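Side-chain contacts in glutathione S-transferase (Acinetobacter baumannii, PDB 4MP4), which probably catalyses the conjugation of glutathione to electrophilic substrates: residues F8-D13 against T23-L28; S110-L115 against E142-V147; G161-V166 against L193-R198. All blocks are in the same frame, centred on the assembly; numbering follows the deposited sequence.

Contact 1 (F8-D13 against T23-L28); sequences FKLYTD and TVFVGL
Strand 8-13 and the helical segment 23-28 run nearly antiparallel, their N-to-C directions 152° apart and their axes 9.8 Å apart at closest approach. The backbones come nearest at Leu-10 and Phe-25, whose CA atoms are 7.5 Å apart. With that spacing the interface rests on side chains, and Leu-10 reaches the helix with both methyl branches. Its CG stands anti to the backbone N (chi1 174°), which carries the fork toward the helix: CD1 meets Val-24 CG1 at 3.9 Å, while CD2 lies 3.8 Å from Phe-25 CB. The same CD2 has a longer contact, 4.3 Å, with Leu-28 CD1, so one leucine spans a full helical turn from Val-24 to Leu-28. Leu-10 and Phe-25 cross at about a right angle; CD2 sits at the edge of the Phe-25 ring, near its plane, and the ring itself leads away from the strand to meet His-29 and Trp-204. All four touching residues are buried. Leu-10 and Phe-25 also pack on Ile-37, which belongs to the next strand. The arrangement is that of the beta-alpha-beta unit 8-13, 19-30 and 36-40, with strands 8-13 and 36-40 parallel, which opens the thioredoxin-like N-terminal domain of glutathione transferases.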
loop_
_atom_site.group_PDB
_atom_site.type_symbol
_atom_site.label_atom_id
_atom_site.label_comp_id
_atom_site.label_asym_id
_atom_site.label_seq_id
_atom_site.Cartn_x
_atom_site.Cartn_y
_atom_site.Cartn_z
ATOM N N PHE A 8 -10.886 -21.741 -0.720
ATOM C CA PHE A 8 -10.301 -20.471 -1.135
ATOM C C PHE A 8 -10.933 -20.051 -2.449
ATOM O O PHE A 8 -10.946 -20.819 -3.404
ATOM C CB PHE A 8 -8.799 -20.621 -1.365
ATOM C CG PHE A 8 -7.971 -20.606 -0.114
ATOM C CD1 PHE A 8 -7.678 -19.407 0.526
ATOM C CD2 PHE A 8 -7.457 -21.786 0.408
ATOM C CE1 PHE A 8 -6.899 -19.387 1.684
ATOM C CE2 PHE A 8 -6.677 -21.777 1.560
ATOM C CZ PHE A 8 -6.394 -20.571 2.197
ATOM N N LYS A 9 -11.457 -18.837 -2.513
ATOM C CA LYS A 9 -11.955 -18.326 -3.786
ATOM C C LYS A 9 -11.405 -16.928 -4.102
ATOM O O LYS A 9 -11.393 -16.061 -3.234
ATOM C CB LYS A 9 -13.484 -18.318 -3.819
ATOM C CG LYS A 9 -14.032 -17.971 -5.187
ATOM C CD LYS A 9 -15.525 -17.930 -5.212
ATOM C CE LYS A 9 -16.067 -18.878 -6.245
ATOM N NZ LYS A 9 -15.767 -20.280 -5.856
ATOM N N LEU A 10 -10.963 -16.728 -5.344
ATOM C CA LEU A 10 -10.404 -15.451 -5.794
ATOM C C LEU A 10 -11.354 -14.721 -6.736
ATOM O O LEU A 10 -11.776 -15.284 -7.735
ATOM C CB LEU A 10 -9.048 -15.668 -6.489
ATOM C CG LEU A 10 -8.400 -14.436 -7.150
ATOM C CD1 LEU A 10 -8.086 -13.323 -6.131
ATOM C CD2 LEU A 10 -7.165 -14.821 -7.901
ATOM N N TYR A 11 -11.687 -13.470 -6.426
ATOM C CA TYR A 11 -12.551 -12.686 -7.313
ATOM C C TYR A 11 -11.738 -11.680 -8.128
ATOM O O TYR A 11 -11.027 -10.841 -7.577
ATOM C CB TYR A 11 -13.680 -11.987 -6.540
ATOM C CG TYR A 11 -14.606 -12.952 -5.827
ATOM C CD1 TYR A 11 -14.154 -13.691 -4.741
ATOM C CD2 TYR A 11 -15.924 -13.138 -6.243
ATOM C CE1 TYR A 11 -14.970 -14.583 -4.093
ATOM C CE2 TYR A 11 -16.753 -14.028 -5.600
ATOM C CZ TYR A 11 -16.271 -14.752 -4.522
ATOM O OH TYR A 11 -17.079 -15.647 -3.847
ATOM N N THR A 12 -11.847 -11.776 -9.447
ATOM C CA THR A 12 -11.173 -10.846 -10.337
ATOM C C THR A 12 -12.176 -9.994 -11.119
ATOM O O THR A 12 -13.367 -10.277 -11.108
ATOM C CB THR A 12 -10.287 -11.597 -11.349
ATOM O OG1 THR A 12 -9.550 -10.643 -12.131
ATOM C CG2 THR A 12 -11.146 -12.437 -12.270
ATOM N N ASP A 13 -11.698 -8.951 -11.797
ATOM C CA ASP A 13 -12.551 -8.228 -12.727
ATOM C C ASP A 13 -12.807 -9.134 -13.935
ATOM O O ASP A 13 -11.970 -9.957 -14.277
ATOM C CB ASP A 13 -11.901 -6.924 -13.174
ATOM C CG ASP A 13 -10.568 -7.139 -13.876
ATOM O OD1 ASP A 13 -9.659 -7.758 -13.283
ATOM O OD2 ASP A 13 -10.426 -6.676 -15.022
ATOM N N THR A 23 -1.586 -10.500 -9.316
ATOM C CA THR A 23 -0.566 -10.714 -8.295
ATOM C C THR A 23 -0.946 -11.768 -7.233
ATOM O O THR A 23 -0.109 -12.585 -6.816
ATOM C CB THR A 23 -0.251 -9.376 -7.628
ATOM O OG1 THR A 23 0.248 -8.474 -8.627
ATOM C CG2 THR A 23 0.764 -9.539 -6.527
ATOM N N VAL A 24 -2.206 -11.758 -6.811
ATOM C CA VAL A 24 -2.705 -12.763 -5.870
ATOM C C VAL A 24 -2.841 -14.156 -6.501
ATOM O O VAL A 24 -2.508 -15.168 -5.873
ATOM C CB VAL A 24 -4.043 -12.337 -5.243
ATOM C CG1 VAL A 24 -4.584 -13.430 -4.328
ATOM C CG2 VAL A 24 -3.869 -11.023 -4.488
ATOM N N PHE A 25 -3.329 -14.204 -7.736
ATOM C CA PHE A 25 -3.404 -15.453 -8.496
ATOM C C PHE A 25 -2.028 -16.088 -8.570
ATOM O O PHE A 25 -1.885 -17.312 -8.350
ATOM C CB PHE A 25 -3.920 -15.171 -9.908
ATOM C CG PHE A 25 -3.868 -16.357 -10.847
ATOM C CD1 PHE A 25 -2.731 -16.623 -11.600
ATOM C CD2 PHE A 25 -4.981 -17.161 -11.028
ATOM C CE1 PHE A 25 -2.688 -17.705 -12.474
ATOM C CE2 PHE A 25 -4.947 -18.237 -11.903
ATOM C CZ PHE A 25 -3.798 -18.500 -12.637
ATOM N N VAL A 26 -1.021 -15.258 -8.872
ATOM C CA VAL A 26 0.356 -15.744 -8.969
ATOM C C VAL A 26 0.821 -16.289 -7.616
ATOM O O VAL A 26 1.379 -17.390 -7.534
ATOM C CB VAL A 26 1.349 -14.679 -9.516
ATOM C CG1 VAL A 26 2.803 -15.156 -9.366
ATOM C CG2 VAL A 26 1.030 -14.330 -10.979
ATOM N N GLY A 27 0.543 -15.531 -6.554
ATOM C CA GLY A 27 0.876 -15.951 -5.205
ATOM C C GLY A 27 0.279 -17.286 -4.802
ATOM O O GLY A 27 0.958 -18.125 -4.228
ATOM N N LEU A 28 -1.002 -17.480 -5.088
ATOM C CA LEU A 28 -1.666 -18.745 -4.780
ATOM C C LEU A 28 -1.014 -19.916 -5.516
ATOM O O LEU A 28 -0.693 -20.922 -4.904
ATOM C CB LEU A 28 -3.157 -18.662 -5.105
ATOM C CG LEU A 28 -3.990 -17.716 -4.225
ATOM C CD1 LEU A 28 -5.282 -17.283 -4.940
ATOM C CD2 LEU A 28 -4.318 -18.404 -2.906
#

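Contact 2 (S110-L115 against E142-V147); sequences SDLVAL and EKLFFV
Segment 110-115 turns from the end of one helix into the start of the next, and it comes nearest helix 135-151 where the CA atoms of Leu-112 and Leu-144 are 7.7 Å apart. Leu-144 is the shared apolar partner. Its CG lies anti to the backbone N (chi1 174°), toward segment 110-115, and the fork beyond it sends one methyl to each of two leucines: CD1 lies 4.0 Å from Leu-112 CD1, and CD2 lies 3.8 Å from Leu-115 CD2. In both pairs the side chains cross at about a right angle, and a single methyl of each leucine makes the closest contact. Leu-170 and Met-173 of helix 165-178 also pack on Leu-144, and Leu-177 of that helix on Leu-115. These contacts lie within the all-helical C-terminal domain of the glutathione transferase fold, where the break between helices 95-110 and 113-118 is packed against helix 135-151. The break is evident in the backbone: Asp-111 is the first residue to leave helical angles, and Leu-112, with phi and psi of 61° and 30°, takes the N-cap position of the following helix. Asp-111 OD1 accepts a weak hydrogen bond from Leu-112 N at 2.6 Å. On the more exposed side, Lys-143 extends toward the Asp-111 carboxylate from the opposite direction. Asp-111 OD2 and Lys-143 NZ are placed as a salt bridge would have them, but too close together for the geometry to be trusted. A hydrogen bond from Trp-107 NE1 to Asp-111 OD2 shares that oxygen's uncertain placement; the Trp-107 side chain also touches Leu-112, Lys-143 and Leu-144.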
loop_
_atom_site.group_PDB
_atom_site.type_symbol
_atom_site.label_atom_id
_atom_site.label_comp_id
_atom_site.label_asym_id
_atom_site.label_seq_id
_atom_site.Cartn_x
_atom_site.Cartn_y
_atom_site.Cartn_z
ATOM N N SER A 110 1.594 2.462 -5.077
ATOM C CA SER A 110 1.153 3.815 -4.757
ATOM C C SER A 110 1.852 4.959 -5.481
ATOM O O SER A 110 1.260 6.023 -5.668
ATOM C CB SER A 110 1.273 4.058 -3.256
ATOM O OG SER A 110 0.288 3.301 -2.576
ATOM N N ASP A 111 3.120 4.768 -5.839
ATOM C CA ASP A 111 3.822 5.767 -6.634
ATOM C C ASP A 111 3.635 5.445 -8.120
ATOM O O ASP A 111 2.828 4.574 -8.474
ATOM C CB ASP A 111 5.294 5.815 -6.245
ATOM C CG ASP A 111 6.034 6.981 -6.876
ATOM O OD1 ASP A 111 5.368 7.925 -7.365
ATOM O OD2 ASP A 111 7.284 6.950 -6.893
ATOM N N LEU A 112 4.364 6.151 -8.980
ATOM C CA LEU A 112 4.327 5.936 -10.425
ATOM C C LEU A 112 2.927 6.180 -10.965
ATOM O O LEU A 112 2.529 5.571 -11.939
ATOM C CB LEU A 112 4.828 4.527 -10.782
ATOM C CG LEU A 112 6.210 4.190 -10.218
ATOM C CD1 LEU A 112 6.670 2.782 -10.628
ATOM C CD2 LEU A 112 7.215 5.220 -10.679
ATOM N N VAL A 113 2.188 7.070 -10.311
ATOM C CA VAL A 113 0.799 7.361 -10.670
ATOM C C VAL A 113 0.628 7.708 -12.151
ATOM O O VAL A 113 -0.291 7.209 -12.810
ATOM C CB VAL A 113 0.206 8.520 -9.790
ATOM C CG1 VAL A 113 -1.267 8.771 -10.110
ATOM C CG2 VAL A 113 0.362 8.216 -8.312
ATOM N N ALA A 114 1.501 8.556 -12.681
ATOM C CA ALA A 114 1.375 8.948 -14.082
ATOM C C ALA A 114 1.496 7.742 -15.023
ATOM O O ALA A 114 0.738 7.611 -15.999
ATOM C CB ALA A 114 2.386 10.015 -14.432
ATOM N N LEU A 115 2.437 6.859 -14.702
ATOM C CA LEU A 115 2.697 5.659 -15.495
ATOM C C LEU A 115 1.505 4.702 -15.530
ATOM O O LEU A 115 1.084 4.247 -16.609
ATOM C CB LEU A 115 3.932 4.941 -14.956
ATOM C CG LEU A 115 4.387 3.683 -15.685
ATOM C CD1 LEU A 115 4.564 3.979 -17.167
ATOM C CD2 LEU A 115 5.678 3.150 -15.055
ATOM N N GLU A 142 11.301 6.857 -15.836
ATOM C CA GLU A 142 12.726 6.971 -15.523
ATOM C C GLU A 142 13.038 6.565 -14.086
ATOM O O GLU A 142 14.067 5.932 -13.807
ATOM C CB GLU A 142 13.225 8.399 -15.781
ATOM C CG GLU A 142 13.572 8.661 -17.231
ATOM C CD GLU A 142 14.711 7.774 -17.725
ATOM O OE1 GLU A 142 15.541 7.326 -16.891
ATOM O OE2 GLU A 142 14.773 7.521 -18.947
ATOM N N LYS A 143 12.144 6.948 -13.179
ATOM C CA LYS A 143 12.277 6.593 -11.783
ATOM C C LYS A 143 12.176 5.078 -11.614
ATOM O O LYS A 143 12.911 4.484 -10.837
ATOM C CB LYS A 143 11.219 7.323 -10.973
ATOM C CG LYS A 143 11.495 7.354 -9.503
ATOM C CD LYS A 143 10.495 8.269 -8.833
ATOM C CE LYS A 143 10.362 7.961 -7.349
ATOM N NZ LYS A 143 8.990 8.296 -6.881
ATOM N N LEU A 144 11.273 4.463 -12.371
ATOM C CA LEU A 144 11.140 3.019 -12.425
ATOM C C LEU A 144 12.417 2.369 -12.950
ATOM O O LEU A 144 12.901 1.391 -12.378
ATOM C CB LEU A 144 9.942 2.621 -13.318
ATOM C CG LEU A 144 9.751 1.124 -13.604
ATOM C CD1 LEU A 144 9.438 0.360 -12.308
ATOM C CD2 LEU A 144 8.672 0.854 -14.652
ATOM N N PHE A 145 12.953 2.901 -14.043
ATOM C CA PHE A 145 14.178 2.353 -14.623
ATOM C C PHE A 145 15.339 2.494 -13.639
ATOM O O PHE A 145 16.166 1.591 -13.500
ATOM C CB PHE A 145 14.560 3.067 -15.923
ATOM C CG PHE A 145 13.548 2.934 -17.030
ATOM C CD1 PHE A 145 12.712 1.834 -17.104
ATOM C CD2 PHE A 145 13.453 3.922 -18.016
ATOM C CE1 PHE A 145 11.783 1.720 -18.132
ATOM C CE2 PHE A 145 12.535 3.817 -19.041
ATOM C CZ PHE A 145 11.701 2.715 -19.106
ATOM N N PHE A 146 15.414 3.647 -12.982
ATOM C CA PHE A 146 16.486 3.901 -12.029
ATOM C C PHE A 146 16.484 2.843 -10.933
ATOM O O PHE A 146 17.484 2.159 -10.718
ATOM C CB PHE A 146 16.366 5.305 -11.425
ATOM C CG PHE A 146 17.370 5.581 -10.335
ATOM C CD1 PHE A 146 18.636 6.069 -10.643
ATOM C CD2 PHE A 146 17.051 5.347 -8.999
ATOM C CE1 PHE A 146 19.559 6.317 -9.639
ATOM C CE2 PHE A 146 17.970 5.594 -7.986
ATOM C CZ PHE A 146 19.223 6.079 -8.308
ATOM N N VAL A 147 15.341 2.693 -10.274
ATOM C CA VAL A 147 15.165 1.730 -9.187
ATOM C C VAL A 147 15.390 0.272 -9.597
ATOM O O VAL A 147 16.069 -0.475 -8.902
ATOM C CB VAL A 147 13.773 1.888 -8.535
ATOM C CG1 VAL A 147 13.560 0.835 -7.435
ATOM C CG2 VAL A 147 13.610 3.304 -7.975
#

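Contact 3 (G161-V166 against L193-R198); sequences GSWSIV and LQQWQR
Arg-198 lies flat on the indole of Trp-163, a cation-pi stack within the helical C-terminal domain of the glutathione transferase fold. The stack joins the approach to helix 165-178 to the turn after helix 186-196. Followed outward, the Trp-163 side chain meets Arg-198 from its first atom: CB has NH1 of Arg-198 at 3.5 Å. The first torsion (chi1 -175°) swings the indole out toward segment 193-198, where CG comes under the guanidinium centre, 3.4 Å from Arg-198 CZ. The planes differ by just 5°, and CZ is 3.6 Å from the centroid of the five-membered ring. CD2 and CE3 continue the overlap beneath NH2 of Arg-198, while CD1, NE1 and CE2 lie near its NE; Arg-198 CD adds a CH-pi contact over the same small ring. At the far edge of the six-membered ring, CZ2 packs 3.9 Å from Val-26 CG1 of helix 19-30. The opposite indole face has the backbone N of Ile-165 above its rim. NH2 of Arg-198 forms a salt bridge with Glu-30, also on helix 19-30. At the indole edge, Gln-195 OE1 approaches Trp-163 CD1 at 3.5 Å. One water joins the segments there: it accepts from Trp-163 NE1 at 2.9 Å and donates to Gln-195 OE1 at 2.6 Å and to Gln-195 O at 3.2 Å.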
loop_
_atom_site.group_PDB
_atom_site.type_symbol
_atom_site.label_atom_id
_atom_site.label_comp_id
_atom_site.label_asym_id
_atom_site.label_seq_id
_atom_site.Cartn_x
_atom_site.Cartn_y
_atom_site.Cartn_z
ATOM N N GLY A 161 17.723 -12.485 -5.108
ATOM C CA GLY A 161 18.382 -13.782 -5.136
ATOM C C GLY A 161 17.527 -14.780 -5.883
ATOM O O GLY A 161 17.700 -15.010 -7.085
ATOM N N SER A 162 16.575 -15.359 -5.169
ATOM C CA SER A 162 15.597 -16.230 -5.795
ATOM C C SER A 162 14.294 -15.484 -6.034
ATOM O O SER A 162 14.084 -14.384 -5.539
ATOM C CB SER A 162 15.359 -17.477 -4.937
ATOM O OG SER A 162 14.995 -17.136 -3.617
ATOM N N TRP A 163 13.421 -16.098 -6.807
ATOM C CA TRP A 163 12.158 -15.494 -7.157
ATOM C C TRP A 163 11.333 -15.046 -5.939
ATOM O O TRP A 163 11.271 -15.737 -4.930
ATOM C CB TRP A 163 11.355 -16.478 -8.000
ATOM C CG TRP A 163 10.095 -15.870 -8.487
ATOM C CD1 TRP A 163 9.922 -15.155 -9.643
ATOM C CD2 TRP A 163 8.827 -15.886 -7.831
ATOM N NE1 TRP A 163 8.622 -14.739 -9.746
ATOM C CE2 TRP A 163 7.924 -15.166 -8.644
ATOM C CE3 TRP A 163 8.364 -16.431 -6.628
ATOM C CZ2 TRP A 163 6.587 -14.981 -8.307
ATOM C CZ3 TRP A 163 7.027 -16.250 -6.288
ATOM C CH2 TRP A 163 6.156 -15.530 -7.128
ATOM N N SER A 164 10.712 -13.876 -6.038
ATOM C CA SER A 164 9.678 -13.468 -5.091
ATOM C C SER A 164 8.528 -12.820 -5.841
ATOM O O SER A 164 8.677 -12.427 -7.003
ATOM C CB SER A 164 10.225 -12.496 -4.051
ATOM O OG SER A 164 10.876 -11.415 -4.671
ATOM N N ILE A 165 7.382 -12.695 -5.180
ATOM C CA ILE A 165 6.187 -12.148 -5.832
ATOM C C ILE A 165 6.470 -10.744 -6.425
ATOM O O ILE A 165 5.780 -10.293 -7.348
ATOM C CB ILE A 165 4.984 -12.125 -4.845
ATOM C CG1 ILE A 165 3.651 -11.883 -5.563
ATOM C CG2 ILE A 165 5.205 -11.114 -3.753
ATOM C CD1 ILE A 165 3.290 -12.961 -6.561
ATOM N N VAL A 166 7.509 -10.079 -5.921
ATOM C CA VAL A 166 7.816 -8.728 -6.358
ATOM C C VAL A 166 8.441 -8.759 -7.758
ATOM O O VAL A 166 8.366 -7.770 -8.508
ATOM C CB VAL A 166 8.712 -7.958 -5.335
ATOM C CG1 VAL A 166 8.883 -6.513 -5.762
ATOM C CG2 VAL A 166 8.099 -7.987 -3.958
ATOM N N LEU A 193 10.873 -10.109 -19.716
ATOM C CA LEU A 193 10.435 -11.215 -20.568
ATOM C C LEU A 193 10.587 -12.541 -19.854
ATOM O O LEU A 193 9.706 -13.391 -19.889
ATOM C CB LEU A 193 11.208 -11.251 -21.895
ATOM C CG LEU A 193 11.171 -12.622 -22.610
ATOM C CD1 LEU A 193 9.776 -12.980 -23.171
ATOM C CD2 LEU A 193 12.249 -12.751 -23.701
ATOM N N GLN A 194 11.723 -12.710 -19.203
ATOM C CA GLN A 194 11.969 -13.915 -18.451
ATOM C C GLN A 194 10.956 -14.050 -17.318
ATOM O O GLN A 194 10.417 -15.131 -17.082
ATOM C CB GLN A 194 13.397 -13.929 -17.914
ATOM C CG GLN A 194 13.598 -14.984 -16.859
ATOM C CD GLN A 194 15.042 -15.133 -16.428
ATOM O OE1 GLN A 194 15.342 -15.912 -15.524
ATOM N NE2 GLN A 194 15.945 -14.396 -17.074
ATOM N N GLN A 195 10.684 -12.955 -16.621
ATOM C CA GLN A 195 9.690 -13.012 -15.560
ATOM C C GLN A 195 8.319 -13.427 -16.090
ATOM O O GLN A 195 7.577 -14.139 -15.421
ATOM C CB GLN A 195 9.620 -11.688 -14.791
ATOM C CG GLN A 195 10.907 -11.389 -13.998
ATOM C CD GLN A 195 11.359 -12.575 -13.135
ATOM O OE1 GLN A 195 10.533 -13.300 -12.588
ATOM N NE2 GLN A 195 12.670 -12.765 -13.013
ATOM N N TRP A 196 8.007 -12.989 -17.308
ATOM C CA TRP A 196 6.717 -13.264 -17.940
ATOM C C TRP A 196 6.563 -14.746 -18.301
ATOM O O TRP A 196 5.446 -15.234 -18.462
ATOM C CB TRP A 196 6.550 -12.380 -19.191
ATOM C CG TRP A 196 5.180 -11.818 -19.358
ATOM C CD1 TRP A 196 4.334 -12.011 -20.417
ATOM C CD2 TRP A 196 4.481 -10.969 -18.433
ATOM N NE1 TRP A 196 3.151 -11.333 -20.206
ATOM C CE2 TRP A 196 3.217 -10.680 -18.991
ATOM C CE3 TRP A 196 4.799 -10.424 -17.178
ATOM C CZ2 TRP A 196 2.274 -9.873 -18.354
ATOM C CZ3 TRP A 196 3.853 -9.611 -16.539
ATOM C CH2 TRP A 196 2.608 -9.357 -17.123
ATOM N N GLN A 197 7.687 -15.452 -18.427
ATOM C CA GLN A 197 7.682 -16.860 -18.831
ATOM C C GLN A 197 7.610 -17.778 -17.629
ATOM O O GLN A 197 7.555 -18.988 -17.773
ATOM C CB GLN A 197 8.926 -17.200 -19.667
ATOM C CG GLN A 197 8.977 -16.471 -20.994
ATOM C CD GLN A 197 7.859 -16.891 -21.939
ATOM O OE1 GLN A 197 7.477 -18.070 -21.987
ATOM N NE2 GLN A 197 7.329 -15.928 -22.701
ATOM N N ARG A 198 7.626 -17.192 -16.439
ATOM C CA ARG A 198 7.354 -17.934 -15.215
ATOM C C ARG A 198 6.004 -18.638 -15.405
ATOM O O ARG A 198 5.056 -18.021 -15.883
ATOM C CB ARG A 198 7.306 -16.954 -14.039
ATOM C CG ARG A 198 7.138 -17.571 -12.671
ATOM C CD ARG A 198 8.474 -17.709 -11.976
ATOM N NE ARG A 198 8.311 -18.305 -10.658
ATOM C CZ ARG A 198 9.300 -18.842 -9.952
ATOM N NH1 ARG A 198 10.537 -18.849 -10.435
ATOM N NH2 ARG A 198 9.050 -19.366 -8.759
HETATM O O HOH W 1 7.930 -13.635 -12.323
#

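Overall arrangement
From the N terminus, contact 1 closes a short loop within the first beta-alpha-beta unit, with nine residues between its segments. Contacts 2 and 3 each close over 26 residues of the C-terminal domain, 14 of them helical in contact 2 and 19 in contact 3. The three follow in series along the chain, none nested in or crossing another. Contacts 1 and 2 lie on opposite sides of the chain's centre, their centres about 25 Å apart, and do not touch. Contact 3 does meet contact 1: Ile-165 CD1 lies 3.6 Å from Val-26 CG1, joining the two domains. Contacts 2 and 3 stay about 9 Å apart at their nearest atoms but use the consecutive helices 135-151 and 165-178.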